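Local atomic coordinates of Glyoxalase/bleomycin resistance protein/dioxygenase (Nostoc punctiforme PCC 73102, PDB entry 3KOL), a protein that binds cobalt at a site shared between two subunits and is probably a metal-dependent dioxygenase or lyase of the glyoxalase superfamily. Residues I23-Q28 against D142-E147. Numbering follows the deposited sequence.
With CO (cobalt (II) ion), chain C.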
loop_
_atom_site.group_PDB
_atom_site.type_symbol
_atom_site.label_atom_id
_atom_site.label_comp_id
_atom_site.label_asym_id
_atom_site.label_seq_id
_atom_site.Cartn_x
_atom_site.Cartn_y
_atom_site.Cartn_z
ATOM N N ILE A 23 -1.022 -4.731 -2.308
ATOM C CA ILE A 23 0.135 -3.858 -2.173
ATOM C C ILE A 23 1.285 -4.857 -2.146
ATOM O O ILE A 23 1.242 -5.840 -1.404
ATOM C CB ILE A 23 0.125 -3.031 -0.869
ATOM C CG1 ILE A 23 1.424 -2.223 -0.775
ATOM C CG2 ILE A 23 -0.033 -3.932 0.335
ATOM C CD1 ILE A 23 1.445 -1.229 0.349
ATOM N N ALA A 24 2.291 -4.630 -2.975
ATOM C CA ALA A 24 3.419 -5.543 -3.046
ATOM C C ALA A 24 4.664 -4.951 -2.415
ATOM O O ALA A 24 4.951 -3.763 -2.567
ATOM C CB ALA A 24 3.700 -5.910 -4.500
ATOM N N LEU A 25 5.390 -5.797 -1.695
ATOM C CA LEU A 25 6.620 -5.400 -1.038
ATOM C C LEU A 25 7.725 -6.351 -1.475
ATOM O O LEU A 25 7.473 -7.529 -1.726
ATOM C CB LEU A 25 6.482 -5.492 0.489
ATOM C CG LEU A 25 5.330 -4.799 1.230
ATOM C CD1 LEU A 25 5.497 -5.021 2.736
ATOM C CD2 LEU A 25 5.320 -3.313 0.922
ATOM N N ASN A 26 8.942 -5.828 -1.590
ATOM C CA ASN A 26 10.100 -6.650 -1.927
ATOM C C ASN A 26 10.791 -6.885 -0.591
ATOM O O ASN A 26 11.032 -5.935 0.153
ATOM C CB ASN A 26 11.061 -5.916 -2.858
ATOM C CG ASN A 26 10.508 -5.759 -4.248
ATOM O OD1 ASN A 26 9.773 -6.621 -4.730
ATOM N ND2 ASN A 26 10.861 -4.660 -4.909
ATOM N N VAL A 27 11.104 -8.138 -0.283
ATOM C CA VAL A 27 11.748 -8.452 0.986
ATOM C C VAL A 27 13.048 -9.227 0.778
ATOM O O VAL A 27 13.106 -10.152 -0.035
ATOM C CB VAL A 27 10.802 -9.274 1.872
ATOM C CG1 VAL A 27 9.510 -8.490 2.104
ATOM C CG2 VAL A 27 10.485 -10.604 1.215
ATOM N N GLN A 28 14.089 -8.847 1.509
ATOM C CA GLN A 28 15.384 -9.511 1.383
ATOM C C GLN A 28 15.375 -10.886 2.053
ATOM O O GLN A 28 16.002 -11.826 1.560
ATOM C CB GLN A 28 16.486 -8.634 1.995
ATOM C CG GLN A 28 17.898 -9.016 1.560
ATOM C CD GLN A 28 18.433 -10.243 2.275
ATOM O OE1 GLN A 28 19.116 -11.079 1.678
ATOM N NE2 GLN A 28 18.147 -10.344 3.567
ATOM N N ASP A 142 12.564 -5.167 6.621
ATOM C CA ASP A 142 13.319 -4.451 5.595
ATOM C C ASP A 142 13.383 -2.948 5.828
ATOM O O ASP A 142 14.056 -2.231 5.089
ATOM C CB ASP A 142 12.718 -4.725 4.215
ATOM C CG ASP A 142 12.928 -6.157 3.768
ATOM O OD1 ASP A 142 14.075 -6.499 3.414
ATOM O OD2 ASP A 142 11.957 -6.944 3.783
ATOM N N GLY A 143 12.681 -2.474 6.847
ATOM C CA GLY A 143 12.698 -1.053 7.134
ATOM C C GLY A 143 11.484 -0.309 6.612
ATOM O O GLY A 143 11.467 0.921 6.623
ATOM N N PHE A 144 10.473 -1.037 6.146
ATOM C CA PHE A 144 9.253 -0.394 5.655
ATOM C C PHE A 144 8.353 -0.132 6.858
ATOM O O PHE A 144 8.075 -1.038 7.644
ATOM C CB PHE A 144 8.523 -1.291 4.652
ATOM C CG PHE A 144 7.279 -0.670 4.088
ATOM C CD1 PHE A 144 7.352 0.507 3.352
ATOM C CD2 PHE A 144 6.032 -1.244 4.313
ATOM C CE1 PHE A 144 6.198 1.108 2.849
ATOM C CE2 PHE A 144 4.869 -0.653 3.814
ATOM C CZ PHE A 144 4.952 0.526 3.083
HETATM N N MSE A 145 7.885 1.104 6.998
HETATM C CA MSE A 145 7.062 1.467 8.144
HETATM C C MSE A 145 5.617 0.988 8.118
HETATM O O MSE A 145 4.889 1.207 7.151
HETATM C CB MSE A 145 7.079 2.983 8.344
HETATM C CG MSE A 145 6.289 3.438 9.554
HETATM SE SE MSE A 145 6.306 5.358 9.741
HETATM C CE MSE A 145 7.858 5.507 10.892
ATOM N N ILE A 146 5.209 0.344 9.207
ATOM C CA ILE A 146 3.851 -0.168 9.353
ATOM C C ILE A 146 3.148 0.586 10.473
ATOM O O ILE A 146 3.759 0.932 11.482
ATOM C CB ILE A 146 3.846 -1.672 9.717
ATOM C CG1 ILE A 146 4.540 -2.477 8.617
ATOM C CG2 ILE A 146 2.405 -2.164 9.919
ATOM C CD1 ILE A 146 3.866 -2.358 7.262
ATOM N N GLU A 147 1.868 0.865 10.286
ATOM C CA GLU A 147 1.096 1.548 11.309
ATOM C C GLU A 147 -0.091 0.681 11.671
ATOM O O GLU A 147 -0.696 0.061 10.805
ATOM C CB GLU A 147 0.583 2.901 10.797
ATOM C CG GLU A 147 -0.470 3.563 11.698
ATOM C CD GLU A 147 -1.056 4.824 11.082
ATOM O OE1 GLU A 147 -0.512 5.280 10.058
ATOM O OE2 GLU A 147 -2.044 5.367 11.631
HETATM CO CO CO C . -0.888 6.906 8.738
HETATM O O HOH W 1 -2.351 7.711 10.203
HETATM O O HOH W 2 0.236 8.201 9.834
HETATM O O HOH W 3 -1.212 8.837 7.716
#
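Asp-142 reaches over to the end of strand 17-27, where its OD1 accepts a nearly straight hydrogen bond from the backbone N of Gln-28, 3.0 Å away. The N-H arrives on the syn side of OD1, 24° out of the carboxylate plane. The other oxygen, OD2, rests against Val-27, 3.2 Å from both its CA and its CB, so the carboxylate straddles the step from Val-27 to Gln-28. Asp-140 ties the turn together: its OD1 accepts the backbone N-H groups of both Asp-142 and Phe-144.

The apolar part lies deeper, between Leu-25 and Phe-144. CD2 of Leu-25 sits over one face of the Phe-144 ring, 4.3 Å from its centroid and 24° off the normal, a CH-pi contact displaced toward the CD2-CE2 rim. CG of Phe-144 lies anti to the backbone N, which carries the ring toward Leu-25, and chi2 (62°) turns its face to the methyl. Tyr-37 of helix 30-40 also packs on Leu-25, while Ala-97 and Leu-100 of strand 96-104 touch the ring.

Metal chemistry occupies the far end of 142-147. Glu-147, its chain extended, binds cobalt through OE1 at 2.1 Å, while OE2 accepts a hydrogen bond from water 1, itself a cobalt ligand. Two further waters, His-99 of the same chain and His-22 of the second subunit complete the shell.

The contact thus joins the two beta-alpha-beta-beta-beta modules of the vicinal oxygen chelate fold, using one carboxylate-backbone bond and one methyl-on-ring contact, and leaves Glu-147 to a metal site that needs both subunits.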